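Local coordinates for extracellular ligand-binding receptor (Desulfohalobium retbaense DSM 5692, PDB 5ERE), which probably acts as an extracellular receptor, holding 2-oxo-4-methylpentanoic acid in a leucine-binding-protein-like region and cytosine in an adjoining tandem PAS sensor, at residues G93-L97 and N137-S141; F325-L329 and L557-Y561; S32-F36 and L266-E271; T357-G361 and V382-A386. All coordinates share one frame; numbering follows the deposited sequence.

Contact 1: residues G93-L97 and N137-S141; sequences GSAAL and NLGSS. With COI (2-oxo-4-methylpentanoic acid), chain B; EDO (1,2-ethanediol), chain G.
Ala95 and Ala96, on the loop that follows strand 88-92, meet the first turn of helix 137-149 mainly through apolar contact. The methyl of Ala96 carries the contact: its CB lies 3.8 Å from Leu138 CA, also 3.8 Å from Ser141 CB, and 3.5 Å from Asn137 O. Ala95 CB touches the Leu138 branch CD1 at 3.9 Å. Leu138 carries its CG anti to the backbone N (chi1 -180°), which brings both methyls round to the bound ketoacid: CD2 sits 3.7 Å from C1 of 2-oxo-4-methylpentanoic acid, and CD1 stands near its O2. With an alanine at Leu138, the carboxylate would probably lose its apolar cover on this side, and a gap would open beside Ala95 CB.

Polar contacts are of another kind. Ala95 N donates to O2 of the ketoacid at 2.8 Å with an N-H...O angle of 159°, and Ser72 and Arg210 add further hydrogen bonds to the ligand. Asn137 ND2 finds its partner in Ser72 O; Ala96 O receives a bond from a water (2.6 Å) that Asn137 ND2 reaches only weakly.

The loop follows a strand of the five-stranded parallel sheet, whereas the helix follows a strand of the other large sheet. A ligand held where loop and helix from two lobes meet is consistent with the interlobe cleft of a periplasmic binding protein of the leucine-binding family.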
loop_
_atom_site.group_PDB
_atom_site.type_symbol
_atom_site.label_atom_id
_atom_site.label_comp_id
_atom_site.label_asym_id
_atom_site.label_seq_id
_atom_site.Cartn_x
_atom_site.Cartn_y
_atom_site.Cartn_z
ATOM N N GLY A 93 -12.150 14.856 0.604
ATOM C CA GLY A 93 -10.928 15.522 0.132
ATOM C C GLY A 93 -10.000 15.869 1.295
ATOM O O GLY A 93 -9.517 17.009 1.435
ATOM N N SER A 94 -9.756 14.892 2.153
ATOM C CA SER A 94 -9.076 15.153 3.423
ATOM C C SER A 94 -8.038 14.092 3.789
ATOM O O SER A 94 -8.172 13.453 4.833
ATOM C CB SER A 94 -10.094 15.239 4.569
ATOM O OG SER A 94 -10.958 16.360 4.478
ATOM N N ALA A 95 -6.994 13.896 2.979
ATOM C CA ALA A 95 -5.977 12.881 3.353
ATOM C C ALA A 95 -5.165 13.164 4.656
ATOM O O ALA A 95 -4.619 12.236 5.250
ATOM C CB ALA A 95 -5.018 12.687 2.239
ATOM N N ALA A 96 -5.031 14.416 5.080
ATOM C CA ALA A 96 -4.198 14.708 6.274
ATOM C C ALA A 96 -5.077 15.114 7.457
ATOM O O ALA A 96 -4.763 16.022 8.206
ATOM C CB ALA A 96 -3.129 15.805 5.979
ATOM N N LEU A 97 -6.173 14.403 7.638
ATOM C CA LEU A 97 -7.019 14.587 8.808
ATOM C C LEU A 97 -6.279 14.222 10.105
ATOM O O LEU A 97 -5.666 13.155 10.204
ATOM C CB LEU A 97 -8.293 13.737 8.675
ATOM C CG LEU A 97 -9.162 13.642 9.930
ATOM C CD1 LEU A 97 -9.769 14.996 10.261
ATOM C CD2 LEU A 97 -10.258 12.582 9.741
ATOM N N ASN A 137 -1.653 21.845 5.972
ATOM C CA ASN A 137 -1.344 20.607 6.670
ATOM C C ASN A 137 -1.286 19.372 5.726
ATOM O O ASN A 137 -0.695 18.357 6.081
ATOM C CB ASN A 137 -2.334 20.369 7.829
ATOM C CG ASN A 137 -3.775 20.063 7.347
ATOM O OD1 ASN A 137 -4.183 20.487 6.279
ATOM N ND2 ASN A 137 -4.542 19.364 8.166
ATOM N N LEU A 138 -1.837 19.451 4.517
ATOM C CA LEU A 138 -1.629 18.351 3.582
ATOM C C LEU A 138 -0.178 18.354 3.090
ATOM O O LEU A 138 0.480 17.318 3.084
ATOM C CB LEU A 138 -2.593 18.422 2.379
ATOM C CG LEU A 138 -2.436 17.280 1.351
ATOM C CD1 LEU A 138 -2.979 15.944 1.864
ATOM C CD2 LEU A 138 -3.113 17.601 0.023
ATOM N N GLY A 139 0.300 19.505 2.636
ATOM C CA GLY A 139 1.682 19.624 2.196
ATOM C C GLY A 139 2.641 19.214 3.298
ATOM O O GLY A 139 3.536 18.391 3.106
ATOM N N SER A 140 2.432 19.762 4.481
ATOM C CA SER A 140 3.401 19.560 5.555
ATOM C C SER A 140 3.379 18.093 5.995
ATOM O O SER A 140 4.404 17.516 6.346
ATOM C CB SER A 140 3.103 20.503 6.722
ATOM O OG SER A 140 1.962 20.071 7.430
ATOM N N SER A 141 2.215 17.462 5.938
ATOM C CA SER A 141 2.142 16.058 6.313
ATOM C C SER A 141 2.914 15.173 5.334
ATOM O O SER A 141 3.632 14.263 5.744
ATOM C CB SER A 141 0.672 15.616 6.410
ATOM O OG SER A 141 0.604 14.312 6.923
HETATM C C1 COI B . -6.670 17.008 0.874
HETATM O O1 COI B . -6.571 17.835 1.818
HETATM O O2 COI B . -6.430 15.784 1.026
HETATM C C2 COI B . -7.151 17.503 -0.448
HETATM O O3 COI B . -7.228 16.744 -1.395
HETATM C C3 COI B . -7.552 18.958 -0.495
HETATM C C4 COI B . -7.835 19.368 -1.897
HETATM C C5 COI B . -8.771 20.556 -1.837
HETATM C C6 COI B . -6.476 19.694 -2.499
HETATM C C1 EDO G . -2.981 9.814 8.107
HETATM O O1 EDO G . -1.839 9.735 7.244
HETATM C C2 EDO G . -3.355 11.279 8.205
HETATM O O2 EDO G . -4.772 11.432 8.084
HETATM O O HOH W 1 -2.896 16.790 9.832
#

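Contact 2: residues F325-L329 and L557-Y561; sequences FPMLL and LALTY
Phe325 and Tyr561 form the aromatic end of this helix-on-strand contact, their rings stacked face to face with centroids 3.7 Å apart and planes only 2° from parallel. The offset is small, so each ring has the other over its centre, although the two side chains come in roughly perpendicular. Tyr561 CG lies between its backbone N and carbonyl carbon (chi1 64°), which sets the ring face to face with that of Phe325. Phe325 CB adds a CH-pi contact, 4.1 Å from the Tyr561 centroid. A serine in place of Tyr561 would probably leave that face of the Phe325 ring without its mate and the ring freer to turn.

Aliphatic contacts continue the interface along the strand. Leu559 CD1 reaches up to the helix backbone, 3.5 Å from Phe325 O and 3.9 Å from Leu328 CB. The side chains of Leu329 and Leu557 run antiparallel past one another, with Leu329 CD1 3.7 Å from Leu557 CG. Alternate strand residues thus meet one side of the helix, and the axes of segments 325-329 and 557-561 come within 8.9 Å. Val475 also touches Phe325, Leu559 and Tyr561.

Phe325 O already accepts the helical bond from Leu329 N, so the polar backbone beside Leu559 is satisfied. The chemistry is therefore that of dispersion and buried apolar surface, and shape and ring stacking are likely to orient the start of helix 324-357 on the sheet.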
loop_
_atom_site.group_PDB
_atom_site.type_symbol
_atom_site.label_atom_id
_atom_site.label_comp_id
_atom_site.label_asym_id
_atom_site.label_seq_id
_atom_site.Cartn_x
_atom_site.Cartn_y
_atom_site.Cartn_z
ATOM N N PHE A 325 3.320 -3.193 -12.427
ATOM C CA PHE A 325 3.009 -4.606 -12.191
ATOM C C PHE A 325 4.285 -5.426 -12.247
ATOM O O PHE A 325 4.575 -6.174 -11.313
ATOM C CB PHE A 325 1.921 -5.081 -13.179
ATOM C CG PHE A 325 0.679 -4.248 -13.084
ATOM C CD1 PHE A 325 -0.109 -4.310 -11.948
ATOM C CD2 PHE A 325 0.335 -3.348 -14.080
ATOM C CE1 PHE A 325 -1.222 -3.485 -11.807
ATOM C CE2 PHE A 325 -0.793 -2.542 -13.948
ATOM C CZ PHE A 325 -1.557 -2.600 -12.808
ATOM N N PRO A 326 5.095 -5.242 -13.304
ATOM C CA PRO A 326 6.396 -5.909 -13.244
ATOM C C PRO A 326 7.265 -5.362 -12.135
ATOM O O PRO A 326 8.038 -6.101 -11.540
ATOM C CB PRO A 326 7.016 -5.635 -14.637
ATOM C CG PRO A 326 6.155 -4.545 -15.262
ATOM C CD PRO A 326 4.776 -4.770 -14.664
HETATM N N MSE A 327 7.169 -4.073 -11.858
HETATM C CA MSE A 327 7.908 -3.519 -10.719
HETATM C C MSE A 327 7.594 -4.227 -9.375
HETATM O O MSE A 327 8.473 -4.629 -8.602
HETATM C CB MSE A 327 7.551 -2.058 -10.576
HETATM C CG MSE A 327 8.360 -1.349 -9.502
HETATM SE SE MSE A 327 7.606 0.370 -9.060
HETATM C CE MSE A 327 5.948 -0.241 -8.222
ATOM N N LEU A 328 6.314 -4.356 -9.079
ATOM C CA LEU A 328 5.941 -4.953 -7.798
ATOM C C LEU A 328 6.417 -6.410 -7.759
ATOM O O LEU A 328 6.950 -6.861 -6.761
ATOM C CB LEU A 328 4.417 -4.859 -7.572
ATOM C CG LEU A 328 3.884 -3.474 -7.177
ATOM C CD1 LEU A 328 2.327 -3.461 -7.169
ATOM C CD2 LEU A 328 4.397 -3.074 -5.801
ATOM N N LEU A 329 6.295 -7.138 -8.862
ATOM C CA LEU A 329 6.770 -8.518 -8.864
ATOM C C LEU A 329 8.275 -8.585 -8.636
ATOM O O LEU A 329 8.760 -9.348 -7.794
ATOM C CB LEU A 329 6.422 -9.199 -10.184
ATOM C CG LEU A 329 6.834 -10.665 -10.291
ATOM C CD1 LEU A 329 6.171 -11.570 -9.193
ATOM C CD2 LEU A 329 6.464 -11.131 -11.650
ATOM N N LEU A 557 6.812 -17.382 -8.552
ATOM C CA LEU A 557 6.270 -16.208 -7.913
ATOM C C LEU A 557 5.473 -15.493 -8.960
ATOM O O LEU A 557 6.034 -15.008 -9.954
ATOM C CB LEU A 557 7.399 -15.314 -7.359
ATOM C CG LEU A 557 7.008 -14.078 -6.550
ATOM C CD1 LEU A 557 6.517 -14.484 -5.142
ATOM C CD2 LEU A 557 8.214 -13.127 -6.457
ATOM N N ALA A 558 4.155 -15.455 -8.766
ATOM C CA ALA A 558 3.247 -14.921 -9.779
ATOM C C ALA A 558 2.458 -13.765 -9.224
ATOM O O ALA A 558 2.000 -13.787 -8.068
ATOM C CB ALA A 558 2.322 -15.980 -10.265
ATOM N N LEU A 559 2.279 -12.775 -10.079
ATOM C CA LEU A 559 1.464 -11.603 -9.809
ATOM C C LEU A 559 0.338 -11.532 -10.808
ATOM O O LEU A 559 0.590 -11.603 -12.008
ATOM C CB LEU A 559 2.304 -10.328 -9.886
ATOM C CG LEU A 559 1.559 -9.033 -9.544
ATOM C CD1 LEU A 559 2.601 -8.016 -9.056
ATOM C CD2 LEU A 559 0.760 -8.445 -10.706
ATOM N N THR A 560 -0.891 -11.368 -10.308
ATOM C CA THR A 560 -2.059 -11.162 -11.135
ATOM C C THR A 560 -2.766 -9.836 -10.864
ATOM O O THR A 560 -2.750 -9.302 -9.759
ATOM C CB THR A 560 -3.102 -12.295 -10.946
ATOM O OG1 THR A 560 -3.437 -12.396 -9.560
ATOM C CG2 THR A 560 -2.560 -13.624 -11.414
ATOM N N TYR A 561 -3.395 -9.313 -11.907
ATOM C CA TYR A 561 -4.099 -8.047 -11.837
ATOM C C TYR A 561 -5.134 -8.019 -12.953
ATOM O O TYR A 561 -5.033 -8.798 -13.925
ATOM C CB TYR A 561 -3.119 -6.854 -11.933
ATOM C CG TYR A 561 -2.373 -6.722 -13.234
ATOM C CD1 TYR A 561 -1.245 -7.491 -13.499
ATOM C CD2 TYR A 561 -2.792 -5.827 -14.208
ATOM C CE1 TYR A 561 -0.563 -7.368 -14.706
ATOM C CE2 TYR A 561 -2.109 -5.704 -15.411
ATOM C CZ TYR A 561 -1.004 -6.480 -15.651
ATOM O OH TYR A 561 -0.332 -6.357 -16.865
#

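Contact 3: residues S32-F36 and L266-E271; sequences SGSAF and LSRALE
Phe36 turns a ring edge to Ser267, with Leu270 beside it. Ring atom CE1 comes to 3.2 Å from Ser267 OG, and Ser267 CA lies at the ring edge, in its plane. Leu270 comes in broadside to the phenyl side chain, bringing its CD1 to 3.6 Å from Phe36 CD1. Next to the ring, the Ala35 methyl settles on the helix backbone, 3.5 Å from Ser267 O, while Glu271 passes alongside with its CG 3.9 Å from Ala35 CB.

A second shell holds the serine. Ser267 OG lies beside its own backbone N (chi1 -82°), where it bonds to Cys263 O one turn back; this satisfies the hydroxyl that Phe36 CE1 touches. Ser267 O accepts from Glu271 N at 3.1 Å. Where the chain leaves helix 15-32, Gly33 takes positive phi; Ser34 OG bonds back to Leu29 O, and Lys1 NZ binds Ser34 O.

Further out, Phe36, Leu266 and Leu270 all touch Val4 of strand 3-8. Helix 15-32 links that strand to its parallel neighbour, strand 37-42, in a beta-alpha-beta crossover. Helix 254-271 thus packs where the crossover re-enters the sheet, with helix 277-284 against Leu266 and Ala269.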
loop_
_atom_site.group_PDB
_atom_site.type_symbol
_atom_site.label_atom_id
_atom_site.label_comp_id
_atom_site.label_asym_id
_atom_site.label_seq_id
_atom_site.Cartn_x
_atom_site.Cartn_y
_atom_site.Cartn_z
ATOM N N SER A 32 -31.587 10.409 -5.810
ATOM C CA SER A 32 -31.870 9.620 -4.608
ATOM C C SER A 32 -33.258 9.899 -4.036
ATOM O O SER A 32 -33.743 9.153 -3.184
ATOM C CB SER A 32 -30.816 9.889 -3.529
ATOM O OG SER A 32 -29.785 8.920 -3.570
ATOM N N GLY A 33 -33.880 10.978 -4.503
ATOM C CA GLY A 33 -35.188 11.383 -4.021
ATOM C C GLY A 33 -35.074 12.398 -2.902
ATOM O O GLY A 33 -36.077 12.772 -2.289
ATOM N N SER A 34 -33.843 12.833 -2.628
ATOM C CA SER A 34 -33.592 13.904 -1.666
ATOM C C SER A 34 -33.984 13.522 -0.234
ATOM O O SER A 34 -34.877 14.147 0.348
ATOM C CB SER A 34 -34.349 15.170 -2.087
ATOM O OG SER A 34 -34.240 15.384 -3.485
ATOM N N ALA A 35 -33.326 12.503 0.331
ATOM C CA ALA A 35 -33.545 12.153 1.743
ATOM C C ALA A 35 -33.133 13.294 2.698
ATOM O O ALA A 35 -33.496 13.289 3.869
ATOM C CB ALA A 35 -32.788 10.870 2.111
ATOM N N PHE A 36 -32.378 14.269 2.206
ATOM C CA PHE A 36 -32.022 15.427 3.021
ATOM C C PHE A 36 -31.832 16.662 2.138
ATOM O O PHE A 36 -31.689 16.538 0.922
ATOM C CB PHE A 36 -30.763 15.134 3.842
ATOM C CG PHE A 36 -29.549 14.764 3.020
ATOM C CD1 PHE A 36 -29.273 13.445 2.686
ATOM C CD2 PHE A 36 -28.694 15.726 2.590
ATOM C CE1 PHE A 36 -28.148 13.109 1.922
ATOM C CE2 PHE A 36 -27.547 15.394 1.828
ATOM C CZ PHE A 36 -27.276 14.087 1.508
ATOM N N LEU A 266 -25.029 8.501 2.825
ATOM C CA LEU A 266 -25.635 9.321 3.856
ATOM C C LEU A 266 -27.149 9.416 3.687
ATOM O O LEU A 266 -27.876 9.465 4.667
ATOM C CB LEU A 266 -25.033 10.727 3.863
ATOM C CG LEU A 266 -25.391 11.639 5.040
ATOM C CD1 LEU A 266 -24.947 11.029 6.354
ATOM C CD2 LEU A 266 -24.708 13.010 4.869
ATOM N N SER A 267 -27.602 9.500 2.443
ATOM C CA SER A 267 -29.019 9.452 2.122
ATOM C C SER A 267 -29.655 8.202 2.701
ATOM O O SER A 267 -30.731 8.270 3.297
ATOM C CB SER A 267 -29.261 9.451 0.617
ATOM O OG SER A 267 -29.204 10.747 0.093
ATOM N N ARG A 268 -28.991 7.062 2.502
ATOM C CA ARG A 268 -29.535 5.781 2.948
ATOM C C ARG A 268 -29.545 5.802 4.476
ATOM O O ARG A 268 -30.535 5.399 5.072
ATOM C CB ARG A 268 -28.724 4.582 2.402
ATOM C CG ARG A 268 -28.931 4.228 0.899
ATOM C CD ARG A 268 -27.651 3.654 0.177
ATOM N NE ARG A 268 -27.011 2.572 0.934
ATOM C CZ ARG A 268 -25.772 2.112 0.744
ATOM N NH1 ARG A 268 -24.988 2.607 -0.205
ATOM N NH2 ARG A 268 -25.333 1.118 1.520
ATOM N N ALA A 269 -28.476 6.316 5.111
ATOM C CA ALA A 269 -28.450 6.418 6.583
ATOM C C ALA A 269 -29.588 7.280 7.131
ATOM O O ALA A 269 -30.192 6.933 8.127
ATOM C CB ALA A 269 -27.082 6.979 7.087
ATOM N N LEU A 270 -29.890 8.407 6.499
ATOM C CA LEU A 270 -30.884 9.301 7.079
ATOM C C LEU A 270 -32.313 8.746 6.860
ATOM O O LEU A 270 -33.179 8.944 7.713
ATOM C CB LEU A 270 -30.706 10.721 6.529
ATOM C CG LEU A 270 -29.377 11.403 6.951
ATOM C CD1 LEU A 270 -29.140 12.755 6.265
ATOM C CD2 LEU A 270 -29.376 11.607 8.436
ATOM N N GLU A 271 -32.528 7.984 5.782
ATOM C CA GLU A 271 -33.781 7.233 5.575
ATOM C C GLU A 271 -34.076 6.192 6.662
ATOM O O GLU A 271 -35.199 6.086 7.154
ATOM C CB GLU A 271 -33.749 6.500 4.241
ATOM C CG GLU A 271 -34.134 7.339 3.049
ATOM C CD GLU A 271 -34.250 6.495 1.785
ATOM O OE1 GLU A 271 -33.437 5.550 1.623
ATOM O OE2 GLU A 271 -35.163 6.765 0.969
#

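Contact 4: residues T357-G361 and V382-A386; sequences TGLRG and VTVDA. With CYT (6-aminopyrimidin-2(1H)-one), chain C.
In the sensor domain of the HK/GC/chemotaxis type, Leu359, in the link between helices 324-357 and 362-374, packs on Thr383 of the strand whose other side helps to line the cytosine pocket. One hydrogen bond joins the pair: Thr383 OG1 donates to Leu359 O at 2.9 Å. The hydroxyl approaches with a C=O...O angle of 129° and is tilted 29° from the carbonyl plane. Thr383 OG1 stands between its backbone N and carbonyl carbon (chi1 55°), which aims it at the loop.

Van der Waals contacts surround this bond. Leu359 CB lies 3.8 Å from Thr383 CB, Leu359 CD2 leans toward Thr383 CG2, and the other branch runs on along the strand, where its methyl CD1 rests against a backbone carbonyl, 3.3 Å from Val384 O. The Arg360 side chain extends toward Asp385, but its NH1 stays 4.3 Å from Asp385 OD2, an oxygen well out of the guanidinium plane. Any attraction is therefore a longer-range one of charge; Asp385 OD1 instead binds Thr387 OG1 and Thr389 N.

Val382 touches the ligand rather than the loop, its CG1 3.7 Å from cytosine N4. Strand 378-385 runs antiparallel to both 390-394 and 449-457: Thr383 shares backbone bonds with the former, Val382 and Val384 with the latter. Helix 362-374, with Gly361 as N-cap, sends Leu368 against Thr383.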
loop_
_atom_site.group_PDB
_atom_site.type_symbol
_atom_site.label_atom_id
_atom_site.label_comp_id
_atom_site.label_asym_id
_atom_site.label_seq_id
_atom_site.Cartn_x
_atom_site.Cartn_y
_atom_site.Cartn_z
ATOM N N THR A 357 33.181 -28.269 16.797
ATOM C CA THR A 357 32.345 -28.523 17.972
ATOM C C THR A 357 31.586 -29.850 17.943
ATOM O O THR A 357 31.251 -30.415 18.983
ATOM C CB THR A 357 31.297 -27.397 18.132
ATOM O OG1 THR A 357 30.286 -27.512 17.112
ATOM C CG2 THR A 357 31.956 -26.032 18.012
ATOM N N GLY A 358 31.289 -30.333 16.747
ATOM C CA GLY A 358 30.361 -31.442 16.592
ATOM C C GLY A 358 28.948 -30.894 16.578
ATOM O O GLY A 358 28.757 -29.688 16.558
ATOM N N LEU A 359 27.968 -31.780 16.598
ATOM C CA LEU A 359 26.562 -31.407 16.432
ATOM C C LEU A 359 25.770 -31.431 17.742
ATOM O O LEU A 359 24.694 -30.832 17.824
ATOM C CB LEU A 359 25.872 -32.351 15.450
ATOM C CG LEU A 359 26.422 -32.498 14.026
ATOM C CD1 LEU A 359 25.474 -33.376 13.202
ATOM C CD2 LEU A 359 26.627 -31.147 13.344
ATOM N N ARG A 360 26.286 -32.154 18.737
ATOM C CA ARG A 360 25.656 -32.238 20.056
ATOM C C ARG A 360 26.402 -31.382 21.082
ATOM O O ARG A 360 27.589 -31.069 20.907
ATOM C CB ARG A 360 25.609 -33.691 20.535
ATOM C CG ARG A 360 24.809 -34.635 19.646
ATOM C CD ARG A 360 24.879 -36.058 20.207
ATOM N NE ARG A 360 23.562 -36.680 20.373
ATOM C CZ ARG A 360 23.101 -37.726 19.676
ATOM N NH1 ARG A 360 23.828 -38.322 18.726
ATOM N NH2 ARG A 360 21.883 -38.186 19.936
ATOM N N GLY A 361 25.698 -30.992 22.146
ATOM C CA GLY A 361 26.329 -30.329 23.276
ATOM C C GLY A 361 26.328 -28.813 23.297
ATOM O O GLY A 361 25.838 -28.147 22.385
ATOM N N VAL A 382 18.205 -26.673 13.716
ATOM C CA VAL A 382 18.622 -27.967 14.211
ATOM C C VAL A 382 19.927 -28.421 13.607
ATOM O O VAL A 382 20.374 -27.932 12.544
ATOM C CB VAL A 382 17.574 -29.048 13.943
ATOM C CG1 VAL A 382 16.251 -28.695 14.579
ATOM C CG2 VAL A 382 17.404 -29.279 12.435
ATOM N N THR A 383 20.538 -29.378 14.288
ATOM C CA THR A 383 21.577 -30.183 13.688
ATOM C C THR A 383 21.022 -31.578 13.561
ATOM O O THR A 383 20.159 -31.980 14.343
ATOM C CB THR A 383 22.883 -30.182 14.500
ATOM O OG1 THR A 383 22.625 -30.584 15.850
ATOM C CG2 THR A 383 23.492 -28.803 14.461
ATOM N N VAL A 384 21.532 -32.279 12.548
ATOM C CA VAL A 384 21.057 -33.584 12.093
ATOM C C VAL A 384 22.277 -34.457 11.794
ATOM O O VAL A 384 23.129 -34.064 10.993
ATOM C CB VAL A 384 20.191 -33.462 10.810
ATOM C CG1 VAL A 384 19.660 -34.829 10.372
ATOM C CG2 VAL A 384 19.045 -32.489 11.023
ATOM N N ASP A 385 22.373 -35.630 12.417
ATOM C CA ASP A 385 23.568 -36.469 12.251
ATOM C C ASP A 385 23.583 -37.291 10.951
ATOM O O ASP A 385 22.625 -37.281 10.154
ATOM C CB ASP A 385 23.751 -37.409 13.468
ATOM C CG ASP A 385 22.657 -38.474 13.604
ATOM O OD1 ASP A 385 21.978 -38.823 12.609
ATOM O OD2 ASP A 385 22.489 -38.990 14.737
ATOM N N ALA A 386 24.679 -38.018 10.758
ATOM C CA ALA A 386 24.921 -38.757 9.516
ATOM C C ALA A 386 23.819 -39.795 9.238
ATOM O O ALA A 386 23.716 -40.302 8.124
ATOM C CB ALA A 386 26.306 -39.417 9.573
HETATM N N3 CYT C . 12.304 -30.120 10.958
HETATM C C4 CYT C . 13.433 -29.412 10.956
HETATM N N1 CYT C . 13.036 -31.270 9.005
HETATM C C2 CYT C . 12.069 -31.059 9.997
HETATM O O2 CYT C . 11.000 -31.709 9.960
HETATM N N4 CYT C . 13.607 -28.499 11.954
HETATM C C5 CYT C . 14.440 -29.611 9.949
HETATM C C6 CYT C . 14.205 -30.537 9.004
#

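Overall arrangement
The four contacts sample a modular receptor. Contacts 1 and 3 both lie in the periplasmic binding protein range, their centres 29 Å apart: contact 1 touches the ketoacid between the lobes, whereas contact 3 lies apart from it, nearest atoms of the two about 13 Å apart, with the Leu266 side chain about 13 Å from the bound calcium ion. Contact 4 belongs to the cytosine-binding sensor, its centre 58 Å from that of contact 1, separating the two ligand sites. Helix 324-357 runs from contact 2 to the edge of contact 4, whose centres are 41 Å apart. Contact 2, 30 Å from contact 1 between centres, seats the start of that helix on strand 553-561.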